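Local coordinates for protein DyP (Bjerkandera adusta, PDB 3VXJ) that binds heme b and, as a dye-decolorizing peroxidase, probably uses hydrogen peroxide to oxidise dyes and phenols, at residues L8-G13 against S432-T437; T199-D204 against A212-F217; M218-F223 against G353-E358. All coordinates share one frame; numbering follows the deposited sequence.

Contact 1. Residues L8-G13 against S432-T437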
loop_
_atom_site.group_PDB
_atom_site.type_symbol
_atom_site.label_atom_id
_atom_site.label_comp_id
_atom_site.label_asym_id
_atom_site.label_seq_id
_atom_site.Cartn_x
_atom_site.Cartn_y
_atom_site.Cartn_z
ATOM N N LEU A 8 1.107 6.586 22.002
ATOM C CA LEU A 8 0.269 5.687 21.207
ATOM C C LEU A 8 -1.209 6.068 21.229
ATOM O O LEU A 8 -1.928 5.795 20.270
ATOM C CB LEU A 8 0.433 4.240 21.673
ATOM C CG LEU A 8 1.840 3.637 21.687
ATOM C CD1 LEU A 8 1.793 2.206 22.195
ATOM C CD2 LEU A 8 2.490 3.691 20.321
ATOM N N ASN A 9 -1.658 6.686 22.316
ATOM C CA ASN A 9 -3.035 7.168 22.411
ATOM C C ASN A 9 -3.329 8.384 21.534
ATOM O O ASN A 9 -4.487 8.785 21.403
ATOM C CB ASN A 9 -3.412 7.484 23.863
ATOM C CG ASN A 9 -3.503 6.243 24.729
ATOM O OD1 ASN A 9 -4.570 5.645 24.859
ATOM N ND2 ASN A 9 -2.383 5.850 25.326
ATOM N N ASN A 10 -2.281 8.961 20.940
ATOM C CA ASN A 10 -2.424 10.182 20.154
ATOM C C ASN A 10 -2.134 9.997 18.668
ATOM O O ASN A 10 -2.241 10.945 17.893
ATOM C CB ASN A 10 -1.536 11.296 20.712
ATOM C CG ASN A 10 -2.034 12.669 20.325
ATOM O OD1 ASN A 10 -3.245 12.908 20.326
ATOM N ND2 ASN A 10 -1.114 13.574 19.971
ATOM N N ILE A 11 -1.764 8.781 18.278
ATOM C CA ILE A 11 -1.409 8.482 16.888
ATOM C C ILE A 11 -2.545 7.692 16.255
ATOM O O ILE A 11 -3.000 6.692 16.805
ATOM C CB ILE A 11 -0.084 7.682 16.815
ATOM C CG1 ILE A 11 1.069 8.560 17.326
ATOM C CG2 ILE A 11 0.183 7.208 15.373
ATOM C CD1 ILE A 11 2.322 7.810 17.742
ATOM N N GLN A 12 -3.033 8.155 15.111
ATOM C CA GLN A 12 -4.077 7.424 14.407
ATOM C C GLN A 12 -3.609 6.002 14.069
ATOM O O GLN A 12 -2.532 5.801 13.496
ATOM C CB GLN A 12 -4.550 8.204 13.180
ATOM C CG GLN A 12 -5.254 9.521 13.524
ATOM C CD GLN A 12 -6.109 10.033 12.389
ATOM O OE1 GLN A 12 -7.047 9.363 11.970
ATOM N NE2 GLN A 12 -5.781 11.212 11.867
ATOM N N GLY A 13 -4.417 5.018 14.458
ATOM C CA GLY A 13 -3.948 3.641 14.533
ATOM C C GLY A 13 -3.555 2.986 13.220
ATOM O O GLY A 13 -2.680 2.125 13.205
ATOM N N SER A 432 -2.165 13.991 14.146
ATOM C CA SER A 432 -2.366 13.367 15.448
ATOM C C SER A 432 -3.799 13.599 15.926
ATOM O O SER A 432 -4.520 14.488 15.440
ATOM C CB SER A 432 -1.379 13.926 16.474
ATOM O OG SER A 432 -1.721 15.256 16.822
ATOM N N ILE A 433 -4.209 12.812 16.905
ATOM C CA ILE A 433 -5.568 12.904 17.408
ATOM C C ILE A 433 -5.790 14.263 18.085
ATOM O O ILE A 433 -6.818 14.914 17.859
ATOM C CB ILE A 433 -5.912 11.689 18.303
ATOM C CG1 ILE A 433 -5.890 10.403 17.451
ATOM C CG2 ILE A 433 -7.275 11.866 18.995
ATOM C CD1 ILE A 433 -6.120 9.121 18.223
ATOM N N SER A 434 -4.817 14.708 18.881
ATOM C CA SER A 434 -4.904 16.023 19.512
ATOM C C SER A 434 -4.927 17.136 18.463
ATOM O O SER A 434 -5.683 18.092 18.597
ATOM C CB SER A 434 -3.776 16.229 20.535
ATOM O OG SER A 434 -2.499 16.155 19.927
ATOM N N ALA A 435 -4.132 17.005 17.397
ATOM C CA ALA A 435 -4.116 18.041 16.363
ATOM C C ALA A 435 -5.455 18.168 15.643
ATOM O O ALA A 435 -5.827 19.258 15.215
ATOM C CB ALA A 435 -2.991 17.811 15.374
ATOM N N LEU A 436 -6.184 17.060 15.523
ATOM C CA LEU A 436 -7.510 17.106 14.914
ATOM C C LEU A 436 -8.419 18.132 15.580
ATOM O O LEU A 436 -9.110 18.894 14.904
ATOM C CB LEU A 436 -8.170 15.731 14.934
ATOM C CG LEU A 436 -7.655 14.708 13.920
ATOM C CD1 LEU A 436 -8.317 13.375 14.178
ATOM C CD2 LEU A 436 -7.905 15.149 12.483
ATOM N N THR A 437 -8.412 18.152 16.909
ATOM C CA THR A 437 -9.284 19.062 17.646
ATOM C C THR A 437 -8.624 20.392 18.021
ATOM O O THR A 437 -9.288 21.434 18.007
ATOM C CB THR A 437 -9.913 18.375 18.888
ATOM O OG1 THR A 437 -8.882 17.955 19.792
ATOM C CG2 THR A 437 -10.737 17.168 18.451
#
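Asn10 meets the first turn of helix 433-440 with both its backbone carbonyl and its side-chain amide. Asn10 O accepts a hydrogen bond from Ile433 N at 2.9 Å, almost straight at 173°. With CG turned anti to the backbone N (chi1 -157°), the amide reaches the next residue, where Asn10 OD1 takes Ser434 N at 2.8 Å, a more bent bond of 143°. Its other end gives Asn10 ND2 to Ser434 OG at 2.9 Å, the hydroxyl lying close to the amide plane. A flipped amide would set its NH2 against the N-H of Ser434, so the pair of bonds probably fixes its orientation. Within the helix segment, Ala435 N is taken by Ser432 OG at 3.0 Å, so three successive amides of the first turn, those of residues 433 to 435, have acceptors.

The remaining contacts are packing. Ile433 CD1 lies 3.6 Å from Asn9 O, and Gln12 CG passes 4.1 Å from Ile433 CG1. Farther along, Gln12 NE2 faces Leu436 CD1 at 4.1 Å, though the Gln12 amide is held by other groups: OE1 accepts from Leu69 N, and NE2 donates to Pro431 O. Val45 of helix 34-48 adds to the packing on both Ile433 and Leu436.

Geometrically this is a helix N-terminus with Ser432 as its N-cap residue, while Asn10 of the N-terminal loop supplies acceptors to the amides of Ile433 and Ser434, where the C-terminal helix of this DyP-type peroxidase docks beside helix 34-48 and strand 65-71.

Contact 2. Residues T199-D204 against A212-F217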
loop_
_atom_site.group_PDB
_atom_site.type_symbol
_atom_site.label_atom_id
_atom_site.label_comp_id
_atom_site.label_asym_id
_atom_site.label_seq_id
_atom_site.Cartn_x
_atom_site.Cartn_y
_atom_site.Cartn_z
ATOM N N THR A 199 5.575 12.316 10.970
ATOM C CA THR A 199 6.098 13.666 10.775
ATOM C C THR A 199 6.528 14.288 12.102
ATOM O O THR A 199 5.854 14.137 13.129
ATOM C CB THR A 199 5.089 14.567 10.003
ATOM O OG1 THR A 199 3.780 14.442 10.565
ATOM C CG2 THR A 199 5.033 14.154 8.528
ATOM N N GLY A 200 7.670 14.967 12.078
ATOM C CA GLY A 200 8.173 15.665 13.261
ATOM C C GLY A 200 9.007 14.834 14.219
ATOM O O GLY A 200 9.584 15.382 15.163
ATOM N N ARG A 201 9.079 13.521 13.983
ATOM C CA ARG A 201 9.856 12.614 14.842
ATOM C C ARG A 201 11.261 12.404 14.295
ATOM O O ARG A 201 11.540 12.754 13.147
ATOM C CB ARG A 201 9.114 11.281 15.023
ATOM C CG ARG A 201 7.849 11.388 15.871
ATOM C CD ARG A 201 8.202 11.561 17.344
ATOM N NE ARG A 201 7.000 11.758 18.151
ATOM C CZ ARG A 201 7.004 12.142 19.422
ATOM N NH1 ARG A 201 8.148 12.374 20.058
ATOM N NH2 ARG A 201 5.858 12.294 20.065
ATOM N N ASP A 202 12.155 11.860 15.122
ATOM C CA ASP A 202 13.553 11.660 14.714
ATOM C C ASP A 202 13.621 10.825 13.439
ATOM O O ASP A 202 12.995 9.769 13.349
ATOM C CB ASP A 202 14.358 10.995 15.836
ATOM C CG ASP A 202 15.854 10.977 15.563
ATOM O OD1 ASP A 202 16.406 12.000 15.097
ATOM O OD2 ASP A 202 16.483 9.937 15.844
ATOM N N GLY A 203 14.382 11.307 12.460
ATOM C CA GLY A 203 14.478 10.644 11.165
ATOM C C GLY A 203 13.749 11.395 10.065
ATOM O O GLY A 203 14.071 11.239 8.889
ATOM N N ASP A 204 12.764 12.206 10.440
ATOM C CA ASP A 204 12.091 13.071 9.479
ATOM C C ASP A 204 12.994 14.272 9.214
ATOM O O ASP A 204 13.561 14.850 10.146
ATOM C CB ASP A 204 10.748 13.516 10.048
ATOM C CG ASP A 204 9.925 14.336 9.066
ATOM O OD1 ASP A 204 10.282 14.443 7.877
ATOM O OD2 ASP A 204 8.915 14.902 9.516
ATOM N N ALA A 212 1.965 19.351 13.372
ATOM C CA ALA A 212 2.054 18.171 12.513
ATOM C C ALA A 212 2.764 16.982 13.170
ATOM O O ALA A 212 2.834 15.896 12.578
ATOM C CB ALA A 212 2.722 18.523 11.184
ATOM N N LEU A 213 3.277 17.163 14.386
ATOM C CA LEU A 213 3.920 16.067 15.110
ATOM C C LEU A 213 2.992 14.853 15.191
ATOM O O LEU A 213 1.810 14.982 15.540
ATOM C CB LEU A 213 4.339 16.508 16.514
ATOM C CG LEU A 213 5.063 15.469 17.380
ATOM C CD1 LEU A 213 6.423 15.119 16.807
ATOM C CD2 LEU A 213 5.203 15.988 18.803
ATOM N N ASP A 214 3.546 13.685 14.870
ATOM C CA ASP A 214 2.869 12.388 15.016
ATOM C C ASP A 214 1.725 12.174 14.031
ATOM O O ASP A 214 0.868 11.303 14.239
ATOM C CB ASP A 214 2.432 12.135 16.467
ATOM C CG ASP A 214 3.594 11.838 17.378
ATOM O OD1 ASP A 214 4.597 11.269 16.898
ATOM O OD2 ASP A 214 3.493 12.168 18.577
ATOM N N GLY A 215 1.737 12.968 12.964
ATOM C CA GLY A 215 0.910 12.697 11.798
ATOM C C GLY A 215 1.685 11.859 10.793
ATOM O O GLY A 215 2.821 11.450 11.043
ATOM N N SER A 216 1.063 11.592 9.648
ATOM C CA SER A 216 1.753 10.909 8.552
ATOM C C SER A 216 1.057 11.230 7.239
ATOM O O SER A 216 -0.130 11.577 7.222
ATOM C CB SER A 216 1.760 9.385 8.784
ATOM O OG SER A 216 2.566 8.714 7.814
ATOM N N PHE A 217 1.797 11.120 6.135
ATOM C CA PHE A 217 1.188 11.258 4.813
ATOM C C PHE A 217 0.783 9.911 4.255
ATOM O O PHE A 217 1.581 8.962 4.257
ATOM C CB PHE A 217 2.131 11.936 3.815
ATOM C CG PHE A 217 2.381 13.386 4.108
ATOM C CD1 PHE A 217 1.470 14.371 3.714
ATOM C CD2 PHE A 217 3.514 13.770 4.808
ATOM C CE1 PHE A 217 1.702 15.715 4.002
ATOM C CE2 PHE A 217 3.761 15.109 5.091
ATOM C CZ PHE A 217 2.852 16.084 4.694
#
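Arg201 and Asp214 form a side-on, two-pronged salt bridge between a pair of type II beta turns, Arg201-Asp204 and Ala212-Gly215. From CB, the arginine chain sets CG anti to the carbonyl carbon, 3.4 Å from Asp214 OD1; the bend at chi2 (-74°) keeps CD by the same oxygen and points NE at it. Arg201 NE then donates to Asp214 OD1 at 2.8 Å, practically straight at 178°, and NH2 donates to Asp214 OD2, also at 2.8 Å. The guanidinium and carboxylate planes are 26° apart, and both oxygens are met on the syn side. Leu213 CD1 sits 3.6 Å over one face of the Arg201 guanidinium, near its border, while Pro7 touches both charged side chains. A leucine in place of Arg201 is likely to leave the buried Asp214 carboxylate without its positive mate and free to turn.

Beside the bridge, Thr199 joins the backbones. Its N donates to Gly215 O and its O accepts from Asp214 N, which fixes the register. Gly200, with positive phi, brings the chain close to Leu213, where a CB would press on CD1. Asp204 OD2 accepts from Gly200 N and is also paired with Arg208.

Thr199 CG2 rests 3.8 Å from Phe217 CE2, and Thr199 OG1 donates to Ala212 O at 2.7 Å, on the face of that carbonyl opposite to Gly215 N.

Contact 3. Residues M218-F223 against G353-E358. With HEM (protoporphyrin IX containing Fe), chain B.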
loop_
_atom_site.group_PDB
_atom_site.type_symbol
_atom_site.label_atom_id
_atom_site.label_comp_id
_atom_site.label_asym_id
_atom_site.label_seq_id
_atom_site.Cartn_x
_atom_site.Cartn_y
_atom_site.Cartn_z
ATOM N N MET A 218 -0.458 9.837 3.785
ATOM C CA MET A 218 -0.956 8.688 3.050
ATOM C C MET A 218 -0.915 8.930 1.545
ATOM O O MET A 218 -1.386 9.965 1.048
ATOM C CB MET A 218 -2.395 8.385 3.461
ATOM C CG MET A 218 -2.949 7.131 2.768
ATOM S SD MET A 218 -4.731 7.069 2.567
ATOM C CE MET A 218 -5.241 6.756 4.249
ATOM N N ALA A 219 -0.361 7.959 0.823
ATOM C CA ALA A 219 -0.565 7.841 -0.611
ATOM C C ALA A 219 -1.666 6.797 -0.783
ATOM O O ALA A 219 -1.491 5.621 -0.452
ATOM C CB ALA A 219 0.714 7.400 -1.304
ATOM N N PHE A 220 -2.818 7.258 -1.252
ATOM C CA PHE A 220 -3.924 6.390 -1.597
ATOM C C PHE A 220 -3.923 6.156 -3.109
ATOM O O PHE A 220 -3.765 7.097 -3.892
ATOM C CB PHE A 220 -5.267 7.010 -1.177
ATOM C CG PHE A 220 -6.437 6.155 -1.549
ATOM C CD1 PHE A 220 -6.781 5.075 -0.755
ATOM C CD2 PHE A 220 -7.172 6.394 -2.707
ATOM C CE1 PHE A 220 -7.835 4.244 -1.102
ATOM C CE2 PHE A 220 -8.221 5.562 -3.058
ATOM C CZ PHE A 220 -8.555 4.494 -2.255
ATOM N N ARG A 221 -4.092 4.899 -3.510
ATOM C CA ARG A 221 -4.232 4.549 -4.927
ATOM C C ARG A 221 -5.376 3.571 -5.118
ATOM O O ARG A 221 -5.442 2.546 -4.436
ATOM C CB ARG A 221 -2.955 3.913 -5.471
ATOM C CG ARG A 221 -1.691 4.754 -5.289
ATOM C CD ARG A 221 -1.525 5.799 -6.378
ATOM N NE ARG A 221 -0.880 5.236 -7.561
ATOM C CZ ARG A 221 -0.968 5.737 -8.797
ATOM N NH1 ARG A 221 -1.725 6.797 -9.062
ATOM N NH2 ARG A 221 -0.309 5.145 -9.788
ATOM N N HIS A 222 -6.287 3.892 -6.032
ATOM C CA HIS A 222 -7.330 2.953 -6.392
ATOM C C HIS A 222 -6.856 2.172 -7.612
ATOM O O HIS A 222 -6.775 2.731 -8.709
ATOM C CB HIS A 222 -8.627 3.707 -6.693
ATOM C CG HIS A 222 -9.698 2.859 -7.295
ATOM N ND1 HIS A 222 -10.791 3.393 -7.945
ATOM C CD2 HIS A 222 -9.846 1.513 -7.354
ATOM C CE1 HIS A 222 -11.557 2.412 -8.386
ATOM N NE2 HIS A 222 -10.999 1.261 -8.055
ATOM N N PHE A 223 -6.500 0.902 -7.421
ATOM C CA PHE A 223 -6.021 0.073 -8.534
ATOM C C PHE A 223 -7.095 -0.916 -8.935
ATOM O O PHE A 223 -7.644 -1.612 -8.081
ATOM C CB PHE A 223 -4.802 -0.764 -8.134
ATOM C CG PHE A 223 -3.573 0.030 -7.824
ATOM C CD1 PHE A 223 -3.018 0.893 -8.769
ATOM C CD2 PHE A 223 -2.932 -0.146 -6.602
ATOM C CE1 PHE A 223 -1.853 1.601 -8.475
ATOM C CE2 PHE A 223 -1.767 0.551 -6.295
ATOM C CZ PHE A 223 -1.216 1.425 -7.241
ATOM N N GLY A 353 -9.900 -5.221 -7.429
ATOM C CA GLY A 353 -8.557 -4.668 -7.356
ATOM C C GLY A 353 -8.074 -4.450 -5.943
ATOM O O GLY A 353 -8.366 -5.248 -5.047
ATOM N N LEU A 354 -7.339 -3.364 -5.747
ATOM C CA LEU A 354 -6.695 -3.068 -4.483
ATOM C C LEU A 354 -6.913 -1.611 -4.150
ATOM O O LEU A 354 -6.680 -0.729 -4.975
ATOM C CB LEU A 354 -5.185 -3.369 -4.542
ATOM C CG LEU A 354 -4.407 -3.356 -3.211
ATOM C CD1 LEU A 354 -4.853 -4.503 -2.290
ATOM C CD2 LEU A 354 -2.888 -3.427 -3.456
ATOM N N LEU A 355 -7.390 -1.380 -2.938
ATOM C CA LEU A 355 -7.400 -0.044 -2.352
ATOM C C LEU A 355 -6.102 0.083 -1.568
ATOM O O LEU A 355 -5.981 -0.416 -0.445
ATOM C CB LEU A 355 -8.642 0.162 -1.477
ATOM C CG LEU A 355 -9.958 -0.127 -2.205
ATOM C CD1 LEU A 355 -11.164 0.088 -1.310
ATOM C CD2 LEU A 355 -10.099 0.701 -3.476
ATOM N N PHE A 356 -5.125 0.721 -2.211
ATOM C CA PHE A 356 -3.751 0.741 -1.738
ATOM C C PHE A 356 -3.515 1.965 -0.849
ATOM O O PHE A 356 -3.919 3.088 -1.187
ATOM C CB PHE A 356 -2.825 0.736 -2.953
ATOM C CG PHE A 356 -1.373 0.913 -2.629
ATOM C CD1 PHE A 356 -0.548 -0.188 -2.416
ATOM C CD2 PHE A 356 -0.817 2.192 -2.588
ATOM C CE1 PHE A 356 0.800 -0.018 -2.114
ATOM C CE2 PHE A 356 0.535 2.365 -2.322
ATOM C CZ PHE A 356 1.342 1.266 -2.078
ATOM N N VAL A 357 -2.860 1.717 0.283
ATOM C CA VAL A 357 -2.620 2.737 1.303
ATOM C C VAL A 357 -1.188 2.598 1.783
ATOM O O VAL A 357 -0.800 1.525 2.256
ATOM C CB VAL A 357 -3.559 2.510 2.503
ATOM C CG1 VAL A 357 -3.224 3.448 3.641
ATOM C CG2 VAL A 357 -5.025 2.678 2.082
ATOM N N GLU A 358 -0.407 3.672 1.651
ATOM C CA GLU A 358 0.974 3.655 2.111
ATOM C C GLU A 358 1.276 4.934 2.871
ATOM O O GLU A 358 0.982 6.030 2.377
ATOM C CB GLU A 358 1.928 3.507 0.927
ATOM C CG GLU A 358 3.371 3.218 1.313
ATOM C CD GLU A 358 4.232 2.737 0.151
ATOM O OE1 GLU A 358 3.934 3.069 -1.002
ATOM O OE2 GLU A 358 5.215 1.998 0.411
HETATM C CHA HEM B . 4.902 -6.037 -0.956
HETATM C CHB HEM B . 1.132 -6.808 -3.882
HETATM C CHC HEM B . 1.244 -2.190 -5.317
HETATM C CHD HEM B . 4.993 -1.383 -2.374
HETATM C C1A HEM B . 3.897 -6.654 -1.647
HETATM C C2A HEM B . 3.571 -8.061 -1.575
HETATM C C3A HEM B . 2.529 -8.272 -2.398
HETATM C C4A HEM B . 2.155 -7.004 -2.982
HETATM C CMA HEM B . 1.806 -9.605 -2.673
HETATM C CAA HEM B . 4.355 -9.105 -0.748
HETATM C CBA HEM B . 3.883 -9.283 0.696
HETATM C CGA HEM B . 4.246 -8.135 1.608
HETATM O O1A HEM B . 5.434 -7.946 1.948
HETATM O O2A HEM B . 3.307 -7.405 2.033
HETATM C C1B HEM B . 0.819 -5.623 -4.518
HETATM C C2B HEM B . -0.256 -5.433 -5.469
HETATM C C3B HEM B . -0.228 -4.146 -5.866
HETATM C C4B HEM B . 0.858 -3.499 -5.160
HETATM C CMB HEM B . -1.215 -6.554 -5.925
HETATM C CAB HEM B . -1.168 -3.422 -6.853
HETATM C CBB HEM B . -2.406 -3.855 -7.101
HETATM C C1C HEM B . 2.298 -1.587 -4.679
HETATM C C2C HEM B . 2.747 -0.224 -4.888
HETATM C C3C HEM B . 3.797 -0.003 -4.083
HETATM C C4C HEM B . 4.031 -1.223 -3.339
HETATM C CMC HEM B . 2.085 0.764 -5.868
HETATM C CAC HEM B . 4.640 1.288 -3.906
HETATM C CBC HEM B . 4.935 2.084 -4.942
HETATM C C1D HEM B . 5.257 -2.539 -1.685
HETATM C C2D HEM B . 6.208 -2.624 -0.604
HETATM C C3D HEM B . 6.189 -4.059 -0.178
HETATM C C4D HEM B . 5.225 -4.709 -1.029
HETATM C CMD HEM B . 7.096 -1.528 0.008
HETATM C CAD HEM B . 7.066 -4.649 0.937
HETATM C CBD HEM B . 8.439 -4.932 0.335
HETATM C CGD HEM B . 9.395 -5.473 1.363
HETATM O O1D HEM B . 10.013 -6.537 1.086
HETATM O O2D HEM B . 9.549 -4.859 2.443
HETATM N NA HEM B . 3.033 -6.053 -2.527
HETATM N NB HEM B . 1.509 -4.426 -4.372
HETATM N NC HEM B . 3.131 -2.173 -3.755
HETATM N ND HEM B . 4.665 -3.782 -1.894
HETATM FE FE HEM B . 3.123 -4.123 -3.195
HETATM O O HOH W 1 1.884 -3.730 -1.685
#
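The rings of Phe356 and Phe223 lie side by side against the heme, their centroids 5.7 Å apart and their planes inclined at 58°. One face of Phe356 has the heme methyl CMC above it, near the rim; in its plane, at the edge, sit Glu358 OE1 and the water bound to the iron. Phe356 CE1 comes within 3.4 Å of heme C1C. Phe223 carries Arg221 CB over one face, brings CE2 to 3.5 Å from Phe356 CB and sets CZ 3.6 Å from heme CMC. Leu354 CD2 extends this wall, 3.7 Å from heme C3B.

These residues belong to neighbouring central strands of a four-stranded antiparallel sheet in the ferredoxin-like order 2-3-1-4. The strand axes run 4.8 Å apart at 167°, and paired N-H···O bonds join Ala219 with Glu358, Arg221 with Phe356 and Phe223 with Leu354.

The sheet's other face, bearing Phe220, His222, Leu355 and Val357, packs away from the heme. There Val357 CG2 touches the edge of the Phe220 ring, which also meets Phe28 edge-to-face, and His222 NE2 is hydrogen-bonded to Tyr334 OH. On the heme-side face, Arg221 CG lies 3.8 Å from Phe356 CD2, but the bends at chi2 and chi3 lead its guanidinium off to a salt bridge with Asp103. Glu358 OE1 approaches the heme vinyl carbon CAC at 3.5 Å.

Strand 216-225 connects contacts 2 and 3: residues 212-217 enter it from the turn, and 218-223 carry it on to the heme. The two centres are about 21 Å apart, with no touch beyond that chain join. Contact 1 lies about 12 Å from contact 2, centre to centre, and packs directly on it: Ser432 CB is 3.5 Å from Leu213 O, and Ile11 CG1 is 3.9 Å from Asp214 CB. Of the three, only contact 3 contributes residues to the heme pocket; the Phe356 side chain is about 7 Å from that of the axial ligand His308. By comparison, the Phe217 side chain of contact 2 stands about 13 Å from the heme, and contact 1 is remote from it.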